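Local coordinates for protein sugar kinase, pfkB family (Thermotoga maritima, PDB 2AJR) that probably acts as a sugar or sugar-phosphate kinase of the pfkB family, transferring phosphate from ATP to a substrate such as a fructose phosphate, at residues K45-P50 with R307-M312; N107-D112 with I118-F123; L269-A274 with L302-R307. All blocks are in the same frame, centred on the assembly; numbering follows the deposited sequence.

Contact 1 (K45-P50 with R307-M312); sequences KTQMSP and RKEKYM. With MG (magnesium ion), chain C.
Lys310 reaches across to Pro50 and gives the largest single share of this small contact. CG stands anti to the backbone N (chi1 -172°), and a bend at chi3 (67°) brings NZ to within 2.8 Å of Pro50 O, a hydrogen bond arriving from above the carbonyl plane. On the way CE passes Ser49 OG at 3.2 Å. The ammonium is gripped further by a salt bridge to Asp24 and a hydrogen bond to Asn56, so three groups fix its position. Nearer the start of the strand, Gln47 and Glu309 meet more loosely: Gln47 NE2 approaches the methylene Glu309 CG at 4.2 Å, a packing contact. The carboxylate is taken up by its neighbour in sequence, for Lys308 NZ meets Glu309 OE2 at 2.8 Å on the anti side, only slightly out of the carboxylate plane. Meanwhile the main chain at 307-309 turns the carbonyls of Arg307 and Glu309 onto the magnesium ion (Arg307 O 2.4 Å, Glu309 O 2.5 Å). Arg307 lays its guanidinium flat over the ring of Tyr311, a cation-pi stack within the same loop. Strand 46-51 is an outermost strand of the four-stranded sheet in this chain, hydrogen-bonded to strand 22-28; the 307-312 loop leaves helix 290-304, touches strand 22-28 through Glu309, and rests Tyr311 and Met312 on helix 53-63.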
loop_
_atom_site.group_PDB
_atom_site.type_symbol
_atom_site.label_atom_id
_atom_site.label_comp_id
_atom_site.label_asym_id
_atom_site.label_seq_id
_atom_site.Cartn_x
_atom_site.Cartn_y
_atom_site.Cartn_z
ATOM N N LYS A 45 -6.841 5.173 12.518
ATOM C CA LYS A 45 -7.624 4.480 11.487
ATOM C C LYS A 45 -6.711 3.768 10.491
ATOM O O LYS A 45 -7.136 3.338 9.419
ATOM C CB LYS A 45 -8.580 5.449 10.799
ATOM C CG LYS A 45 -9.776 5.751 11.680
ATOM C CD LYS A 45 -10.694 6.814 11.108
ATOM C CE LYS A 45 -11.704 7.284 12.171
ATOM N NZ LYS A 45 -12.277 6.110 12.909
ATOM N N THR A 46 -5.443 3.661 10.864
ATOM C CA THR A 46 -4.504 2.830 10.166
ATOM C C THR A 46 -3.651 2.057 11.169
ATOM O O THR A 46 -3.446 2.480 12.299
ATOM C CB THR A 46 -3.617 3.644 9.227
ATOM O OG1 THR A 46 -3.022 2.751 8.276
ATOM C CG2 THR A 46 -2.526 4.387 9.983
ATOM N N GLN A 47 -3.167 0.909 10.732
ATOM C CA GLN A 47 -2.382 0.028 11.569
ATOM C C GLN A 47 -1.415 -0.692 10.657
ATOM O O GLN A 47 -1.762 -1.063 9.535
ATOM C CB GLN A 47 -3.296 -0.982 12.265
ATOM C CG GLN A 47 -2.692 -1.692 13.466
ATOM C CD GLN A 47 -2.566 -0.773 14.679
ATOM O OE1 GLN A 47 -1.572 -0.056 14.838
ATOM N NE2 GLN A 47 -3.580 -0.793 15.543
HETATM N N MSE A 48 -0.199 -0.892 11.124
HETATM C CA MSE A 48 0.764 -1.602 10.327
HETATM C C MSE A 48 1.541 -2.568 11.183
HETATM O O MSE A 48 2.021 -2.212 12.254
HETATM C CB MSE A 48 1.677 -0.620 9.637
HETATM C CG MSE A 48 2.324 -1.216 8.418
HETATM SE SE MSE A 48 4.202 -1.599 8.700
HETATM C CE MSE A 48 4.404 -1.985 10.680
ATOM N N SER A 49 1.662 -3.803 10.717
ATOM C CA SER A 49 2.231 -4.839 11.550
ATOM C C SER A 49 2.796 -5.972 10.726
ATOM O O SER A 49 2.337 -6.204 9.613
ATOM C CB SER A 49 1.142 -5.391 12.462
ATOM O OG SER A 49 0.076 -5.947 11.701
ATOM N N PRO A 50 3.773 -6.704 11.281
ATOM C CA PRO A 50 4.246 -7.931 10.678
ATOM C C PRO A 50 3.150 -8.950 10.538
ATOM O O PRO A 50 2.334 -9.086 11.437
ATOM C CB PRO A 50 5.270 -8.451 11.679
ATOM C CG PRO A 50 5.704 -7.281 12.401
ATOM C CD PRO A 50 4.499 -6.405 12.517
ATOM N N ARG A 307 -12.227 -7.830 17.623
ATOM C CA ARG A 307 -11.738 -6.502 17.257
ATOM C C ARG A 307 -11.567 -6.345 15.763
ATOM O O ARG A 307 -11.220 -7.296 15.081
ATOM C CB ARG A 307 -10.402 -6.232 17.925
ATOM C CG ARG A 307 -10.456 -6.393 19.397
ATOM C CD ARG A 307 -9.179 -5.957 20.045
ATOM N NE ARG A 307 -9.123 -6.434 21.415
ATOM C CZ ARG A 307 -8.212 -6.070 22.308
ATOM N NH1 ARG A 307 -7.254 -5.214 21.988
ATOM N NH2 ARG A 307 -8.267 -6.566 23.540
ATOM N N LYS A 308 -11.775 -5.130 15.267
ATOM C CA LYS A 308 -11.608 -4.834 13.844
ATOM C C LYS A 308 -10.170 -4.992 13.374
ATOM O O LYS A 308 -9.938 -5.341 12.222
ATOM C CB LYS A 308 -12.162 -3.440 13.477
ATOM C CG LYS A 308 -11.455 -2.227 14.075
ATOM C CD LYS A 308 -12.138 -0.892 13.621
ATOM C CE LYS A 308 -11.791 0.309 14.514
ATOM N NZ LYS A 308 -10.364 0.323 14.920
ATOM N N GLU A 309 -9.214 -4.758 14.264
ATOM C CA GLU A 309 -7.797 -4.920 13.919
ATOM C C GLU A 309 -7.419 -6.369 14.043
ATOM O O GLU A 309 -8.065 -7.121 14.771
ATOM C CB GLU A 309 -6.862 -4.140 14.849
ATOM C CG GLU A 309 -7.306 -2.746 15.171
ATOM C CD GLU A 309 -8.296 -2.684 16.322
ATOM O OE1 GLU A 309 -8.349 -3.650 17.128
ATOM O OE2 GLU A 309 -9.011 -1.659 16.409
ATOM N N LYS A 310 -6.362 -6.737 13.332
ATOM C CA LYS A 310 -5.650 -7.970 13.572
ATOM C C LYS A 310 -5.292 -7.939 15.040
ATOM O O LYS A 310 -4.573 -7.036 15.483
ATOM C CB LYS A 310 -4.378 -8.051 12.715
ATOM C CG LYS A 310 -3.676 -9.413 12.766
ATOM C CD LYS A 310 -2.723 -9.647 11.573
ATOM C CE LYS A 310 -1.526 -8.708 11.596
ATOM N NZ LYS A 310 -0.411 -9.175 10.714
ATOM N N TYR A 311 -5.863 -8.883 15.786
ATOM C CA TYR A 311 -5.661 -9.013 17.204
ATOM C C TYR A 311 -5.446 -10.482 17.509
ATOM O O TYR A 311 -6.277 -11.320 17.209
ATOM C CB TYR A 311 -6.872 -8.467 17.960
ATOM C CG TYR A 311 -6.953 -8.837 19.433
ATOM C CD1 TYR A 311 -6.041 -8.336 20.368
ATOM C CD2 TYR A 311 -7.975 -9.653 19.896
ATOM C CE1 TYR A 311 -6.136 -8.677 21.726
ATOM C CE2 TYR A 311 -8.089 -9.993 21.233
ATOM C CZ TYR A 311 -7.175 -9.509 22.150
ATOM O OH TYR A 311 -7.327 -9.890 23.477
HETATM N N MSE A 312 -4.295 -10.788 18.071
HETATM C CA MSE A 312 -4.023 -12.104 18.586
HETATM C C MSE A 312 -4.370 -12.033 20.073
HETATM O O MSE A 312 -3.847 -11.187 20.790
HETATM C CB MSE A 312 -2.553 -12.450 18.382
HETATM C CG MSE A 312 -2.098 -12.396 16.935
HETATM SE SE MSE A 312 -3.070 -13.690 15.746
HETATM C CE MSE A 312 -3.954 -12.412 14.460
HETATM MG MG MG C . -9.713 -8.907 14.147
#

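Contact 2 (N107-D112 with I118-F123); sequences NIEIID and ITAINF. With ACT (acetate ion), chain D.
Ile110 and Thr119 face each other as an antiparallel hydrogen-bonded pair, and Ile110 N gives Thr119 O a nearly straight bond of 2.8 Å (173° at the hydrogen), with Thr119 N returning one to Ile110 O. Ile108 and Ile121 repeat the pattern, Ile121 N lying 2.8 Å from Ile108 O. At the open end of the hairpin a side chain takes over: Asn107 OD1 accepts Phe123 N at 2.9 Å, from above the plane of its amide. CG beside the backbone N (chi1 -66°) turns that amide toward the partner strand, where it crosses the Asn122 side chain at about a right angle. With an alanine here, Phe123 N would probably lose its acceptor and the step from strand 118-122 into the following loop would be less firmly held. A weak hydrogen bond of 3.5 Å runs from Asn107 ND2 to the O of an acetate ion, probably from the crystallisation liquor. Packing follows the two faces. Ile111 and Ile118 lie side by side on one, CG1 against CG2 at 4.1 Å, in a non-hydrogen-bonded pair, with Glu109 and Ala120 next along. Ile108 and Ile121 bring their CB atoms to 4.4 Å on the other. Thr119 OG1 bonds Asn35 N of the second subunit, and residues 120-122 pair in parallel with one of its strands. The chemistry thus suits an edge strand continued by a dimer partner: main-chain bonds secure the hairpin, while the face of Ile108, Ile110 and Ile121 is covered partly by Ile27 of that subunit and partly by Ile29 and Phe32 of the same chain.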
loop_
_atom_site.group_PDB
_atom_site.type_symbol
_atom_site.label_atom_id
_atom_site.label_comp_id
_atom_site.label_asym_id
_atom_site.label_seq_id
_atom_site.Cartn_x
_atom_site.Cartn_y
_atom_site.Cartn_z
ATOM N N ASN A 107 0.898 -6.253 2.083
ATOM C CA ASN A 107 -0.512 -6.457 1.765
ATOM C C ASN A 107 -1.361 -5.346 2.345
ATOM O O ASN A 107 -0.991 -4.719 3.343
ATOM C CB ASN A 107 -1.002 -7.813 2.280
ATOM C CG ASN A 107 -0.344 -8.969 1.562
ATOM O OD1 ASN A 107 0.284 -8.793 0.515
ATOM N ND2 ASN A 107 -0.458 -10.148 2.129
ATOM N N ILE A 108 -2.509 -5.117 1.719
ATOM C CA ILE A 108 -3.404 -4.031 2.114
ATOM C C ILE A 108 -4.792 -4.577 2.432
ATOM O O ILE A 108 -5.358 -5.320 1.648
ATOM C CB ILE A 108 -3.478 -2.958 1.004
ATOM C CG1 ILE A 108 -2.112 -2.260 0.876
ATOM C CG2 ILE A 108 -4.573 -1.960 1.302
ATOM C CD1 ILE A 108 -1.961 -1.388 -0.327
ATOM N N GLU A 109 -5.310 -4.233 3.606
ATOM C CA GLU A 109 -6.650 -4.638 4.017
ATOM C C GLU A 109 -7.423 -3.384 4.414
ATOM O O GLU A 109 -7.028 -2.670 5.324
ATOM C CB GLU A 109 -6.594 -5.635 5.177
ATOM C CG GLU A 109 -5.769 -6.924 4.904
ATOM C CD GLU A 109 -4.306 -6.810 5.352
ATOM O OE1 GLU A 109 -4.005 -5.935 6.186
ATOM O OE2 GLU A 109 -3.455 -7.588 4.878
ATOM N N ILE A 110 -8.488 -3.098 3.678
ATOM C CA ILE A 110 -9.378 -1.987 3.971
ATOM C C ILE A 110 -10.629 -2.555 4.647
ATOM O O ILE A 110 -11.308 -3.416 4.098
ATOM C CB ILE A 110 -9.738 -1.221 2.683
ATOM C CG1 ILE A 110 -8.454 -0.723 2.003
ATOM C CG2 ILE A 110 -10.686 -0.051 2.999
ATOM C CD1 ILE A 110 -8.600 -0.386 0.544
ATOM N N ILE A 111 -10.904 -2.101 5.861
ATOM C CA ILE A 111 -11.954 -2.692 6.689
ATOM C C ILE A 111 -13.004 -1.641 6.932
ATOM O O ILE A 111 -12.688 -0.568 7.439
ATOM C CB ILE A 111 -11.369 -3.217 7.991
ATOM C CG1 ILE A 111 -10.406 -4.381 7.666
ATOM C CG2 ILE A 111 -12.459 -3.673 8.919
ATOM C CD1 ILE A 111 -9.597 -4.893 8.834
ATOM N N ASP A 112 -14.233 -1.933 6.499
ATOM C CA ASP A 112 -15.381 -1.014 6.636
ATOM C C ASP A 112 -16.331 -1.628 7.672
ATOM O O ASP A 112 -17.136 -2.509 7.357
ATOM C CB ASP A 112 -16.077 -0.815 5.276
ATOM C CG ASP A 112 -17.287 0.123 5.342
ATOM O OD1 ASP A 112 -17.727 0.520 6.452
ATOM O OD2 ASP A 112 -17.803 0.478 4.253
ATOM N N ILE A 118 -14.362 -6.290 4.044
ATOM C CA ILE A 118 -12.907 -6.312 3.920
ATOM C C ILE A 118 -12.637 -6.351 2.407
ATOM O O ILE A 118 -13.085 -7.268 1.686
ATOM C CB ILE A 118 -12.217 -7.582 4.574
ATOM C CG1 ILE A 118 -12.874 -7.983 5.888
ATOM C CG2 ILE A 118 -10.726 -7.341 4.882
ATOM C CD1 ILE A 118 -12.187 -9.221 6.609
ATOM N N THR A 119 -11.938 -5.337 1.921
ATOM C CA THR A 119 -11.383 -5.344 0.583
ATOM C C THR A 119 -9.895 -5.579 0.815
ATOM O O THR A 119 -9.248 -4.793 1.518
ATOM C CB THR A 119 -11.631 -4.016 -0.085
ATOM O OG1 THR A 119 -13.009 -3.699 0.061
ATOM C CG2 THR A 119 -11.262 -4.052 -1.552
ATOM N N ALA A 120 -9.363 -6.676 0.278
ATOM C CA ALA A 120 -7.972 -7.059 0.572
ATOM C C ALA A 120 -7.183 -7.176 -0.711
ATOM O O ALA A 120 -7.699 -7.658 -1.718
ATOM C CB ALA A 120 -7.915 -8.366 1.359
ATOM N N ILE A 121 -5.939 -6.707 -0.674
ATOM C CA ILE A 121 -5.054 -6.797 -1.823
ATOM C C ILE A 121 -3.770 -7.515 -1.406
ATOM O O ILE A 121 -3.010 -7.008 -0.576
ATOM C CB ILE A 121 -4.705 -5.419 -2.396
ATOM C CG1 ILE A 121 -5.975 -4.615 -2.679
ATOM C CG2 ILE A 121 -3.894 -5.596 -3.662
ATOM C CD1 ILE A 121 -5.728 -3.179 -3.046
ATOM N N ASN A 122 -3.546 -8.694 -1.979
ATOM C CA ASN A 122 -2.418 -9.526 -1.590
ATOM C C ASN A 122 -1.392 -9.621 -2.681
ATOM O O ASN A 122 -1.640 -10.106 -3.785
ATOM C CB ASN A 122 -2.880 -10.914 -1.156
ATOM C CG ASN A 122 -3.616 -10.881 0.183
ATOM O OD1 ASN A 122 -3.532 -9.909 0.923
ATOM N ND2 ASN A 122 -4.341 -11.932 0.481
ATOM N N PHE A 123 -0.228 -9.116 -2.351
ATOM C CA PHE A 123 0.874 -9.117 -3.268
ATOM C C PHE A 123 1.593 -10.447 -3.209
ATOM O O PHE A 123 1.520 -11.154 -2.224
ATOM C CB PHE A 123 1.789 -7.912 -2.963
ATOM C CG PHE A 123 1.279 -6.631 -3.584
ATOM C CD1 PHE A 123 0.179 -5.981 -3.053
ATOM C CD2 PHE A 123 1.854 -6.130 -4.745
ATOM C CE1 PHE A 123 -0.309 -4.827 -3.639
ATOM C CE2 PHE A 123 1.373 -4.969 -5.329
ATOM C CZ PHE A 123 0.283 -4.329 -4.787
HETATM C C ACT D . -1.576 -12.261 6.175
HETATM O O ACT D . -1.446 -11.383 5.224
HETATM O OXT ACT D . -1.626 -11.858 7.386
HETATM C CH3 ACT D . -1.618 -13.740 5.916
#

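Contact 3 (L269-A274 with L302-R307); sequences LGAGDA and LAATRR. With MG (magnesium ion), chain C.
Ala271, in the first turn of helix 271-286, and Ala304, near the C-terminal end of helix 290-304, bring their CA atoms within 5.2 Å, close enough that only small side chains separate the two backbones. The methyl of Ala304 does the touching: its CB lies 3.8 Å from Ala271 CA and 3.9 Å from Ala274 CB, fitting against two positions one helical turn apart. Ala271 CB also meets the Thr305 methyl, CG2, at 4.3 Å. That methyl is presented because the hydroxyl turns back on its own helix (chi1 79°), where OG1 gives Leu302 O a 2.7 Å hydrogen bond close to the carbonyl plane. Residues 270-273 spell GAGD, the signature that opens a helix in the ribokinase-like fold and, in relatives, supplies the anion hole of the phosphate-transfer site. Gly270 occupies the N-cap with a phi of 86°, a value that favours glycine, and its carbonyl receives Ala274 N at 3.3 Å. Asp273 takes no part here; its carboxylate forms a salt bridge with Lys53 and a hydrogen bond with Asn56. From Ala304 the chain enters a type I beta turn ending at Arg307, and Arg306 N bonds back to Ala303 O. The turn delivers Arg307 O to the magnesium ion, whose site also counts Ala304, His267 and Glu309; Ala304 O lies farther off, at 3.1 Å. A group of main-chain carbonyls in this place recalls the monovalent-cation site of ribokinase relatives. Thr305 O accepts a hydrogen bond from His267 ND1, linking the turn to the segment just ahead of the GAGD helix.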
loop_
_atom_site.group_PDB
_atom_site.type_symbol
_atom_site.label_atom_id
_atom_site.label_comp_id
_atom_site.label_asym_id
_atom_site.label_seq_id
_atom_site.Cartn_x
_atom_site.Cartn_y
_atom_site.Cartn_z
ATOM N N LEU A 269 -9.519 -10.723 9.878
ATOM C CA LEU A 269 -8.122 -10.807 9.467
ATOM C C LEU A 269 -7.294 -11.465 10.561
ATOM O O LEU A 269 -7.226 -10.956 11.684
ATOM C CB LEU A 269 -7.540 -9.445 9.148
ATOM C CG LEU A 269 -6.086 -9.504 8.678
ATOM C CD1 LEU A 269 -5.980 -10.186 7.301
ATOM C CD2 LEU A 269 -5.498 -8.113 8.661
ATOM N N GLY A 270 -6.679 -12.599 10.227
ATOM C CA GLY A 270 -5.727 -13.274 11.123
ATOM C C GLY A 270 -6.315 -14.236 12.145
ATOM O O GLY A 270 -5.573 -14.808 12.956
ATOM N N ALA A 271 -7.638 -14.414 12.104
ATOM C CA ALA A 271 -8.345 -15.290 13.032
ATOM C C ALA A 271 -7.869 -16.739 12.946
ATOM O O ALA A 271 -7.819 -17.449 13.962
ATOM C CB ALA A 271 -9.866 -15.225 12.771
ATOM N N GLY A 272 -7.530 -17.169 11.735
ATOM C CA GLY A 272 -7.104 -18.546 11.479
ATOM C C GLY A 272 -5.758 -18.903 12.083
ATOM O O GLY A 272 -5.492 -20.069 12.413
ATOM N N ASP A 273 -4.906 -17.892 12.222
ATOM C CA ASP A 273 -3.586 -18.048 12.827
ATOM C C ASP A 273 -3.720 -18.072 14.344
ATOM O O ASP A 273 -2.993 -18.791 15.026
ATOM C CB ASP A 273 -2.682 -16.918 12.335
ATOM C CG ASP A 273 -2.703 -16.801 10.796
ATOM O OD1 ASP A 273 -2.684 -17.858 10.112
ATOM O OD2 ASP A 273 -2.775 -15.678 10.270
ATOM N N ALA A 274 -4.665 -17.302 14.872
ATOM C CA ALA A 274 -5.047 -17.439 16.285
ATOM C C ALA A 274 -5.499 -18.859 16.544
ATOM O O ALA A 274 -5.061 -19.454 17.496
ATOM C CB ALA A 274 -6.157 -16.453 16.669
ATOM N N LEU A 302 -12.410 -17.123 17.757
ATOM C CA LEU A 302 -13.530 -16.266 18.098
ATOM C C LEU A 302 -13.014 -15.001 18.734
ATOM O O LEU A 302 -13.498 -13.918 18.412
ATOM C CB LEU A 302 -14.539 -16.956 19.040
ATOM C CG LEU A 302 -15.516 -17.921 18.348
ATOM C CD1 LEU A 302 -16.388 -18.619 19.349
ATOM C CD2 LEU A 302 -16.368 -17.208 17.292
ATOM N N ALA A 303 -12.043 -15.142 19.637
ATOM C CA ALA A 303 -11.482 -14.002 20.357
ATOM C C ALA A 303 -10.857 -13.031 19.363
ATOM O O ALA A 303 -11.040 -11.819 19.471
ATOM C CB ALA A 303 -10.447 -14.464 21.366
ATOM N N ALA A 304 -10.158 -13.563 18.370
ATOM C CA ALA A 304 -9.529 -12.725 17.359
ATOM C C ALA A 304 -10.543 -11.852 16.636
ATOM O O ALA A 304 -10.238 -10.713 16.284
ATOM C CB ALA A 304 -8.754 -13.570 16.363
ATOM N N THR A 305 -11.752 -12.356 16.435
ATOM C CA THR A 305 -12.760 -11.581 15.725
ATOM C C THR A 305 -13.373 -10.461 16.563
ATOM O O THR A 305 -14.089 -9.625 16.040
ATOM C CB THR A 305 -13.920 -12.456 15.256
ATOM O OG1 THR A 305 -14.800 -12.697 16.365
ATOM C CG2 THR A 305 -13.418 -13.772 14.697
ATOM N N ARG A 306 -13.135 -10.423 17.860
ATOM C CA ARG A 306 -13.811 -9.393 18.658
ATOM C C ARG A 306 -13.305 -7.989 18.392
ATOM O O ARG A 306 -13.899 -7.053 18.889
ATOM C CB ARG A 306 -13.748 -9.678 20.165
ATOM C CG ARG A 306 -14.391 -10.982 20.599
ATOM C CD ARG A 306 -15.648 -11.282 19.817
ATOM N NE ARG A 306 -16.265 -12.539 20.219
ATOM C CZ ARG A 306 -17.271 -13.121 19.564
ATOM N NH1 ARG A 306 -17.801 -12.556 18.482
ATOM N NH2 ARG A 306 -17.761 -14.276 20.004
ATOM N N ARG A 307 -12.227 -7.830 17.623
ATOM C CA ARG A 307 -11.738 -6.502 17.257
ATOM C C ARG A 307 -11.567 -6.345 15.763
ATOM O O ARG A 307 -11.220 -7.296 15.081
ATOM C CB ARG A 307 -10.402 -6.232 17.925
ATOM C CG ARG A 307 -10.456 -6.393 19.397
ATOM C CD ARG A 307 -9.179 -5.957 20.045
ATOM N NE ARG A 307 -9.123 -6.434 21.415
ATOM C CZ ARG A 307 -8.212 -6.070 22.308
ATOM N NH1 ARG A 307 -7.254 -5.214 21.988
ATOM N NH2 ARG A 307 -8.267 -6.566 23.540
HETATM MG MG MG C . -9.713 -8.907 14.147
#

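In the fold
From the N terminus, the chain first lays down 45-50, the outer strand whose partner in contact 1 arrives only after 256 further residues, so contact 1 closes a loop that holds most of the fold. Contact 2 is nested inside it as a tight hairpin, and contact 3, also nested, closes later with two helices between its ends; contacts 2 and 3 do not cross. Contact 2 lies in the four-stranded sheet to which contact 1 gives only its 45-50 strand; the two touch where Ile111 CD1 meets Lys308 O. Contacts 1 and 3 share Arg307 and the magnesium ion, and Met312 packs on Gly270. The 307-312 loop thus joins the small sheet to the GAGD helix.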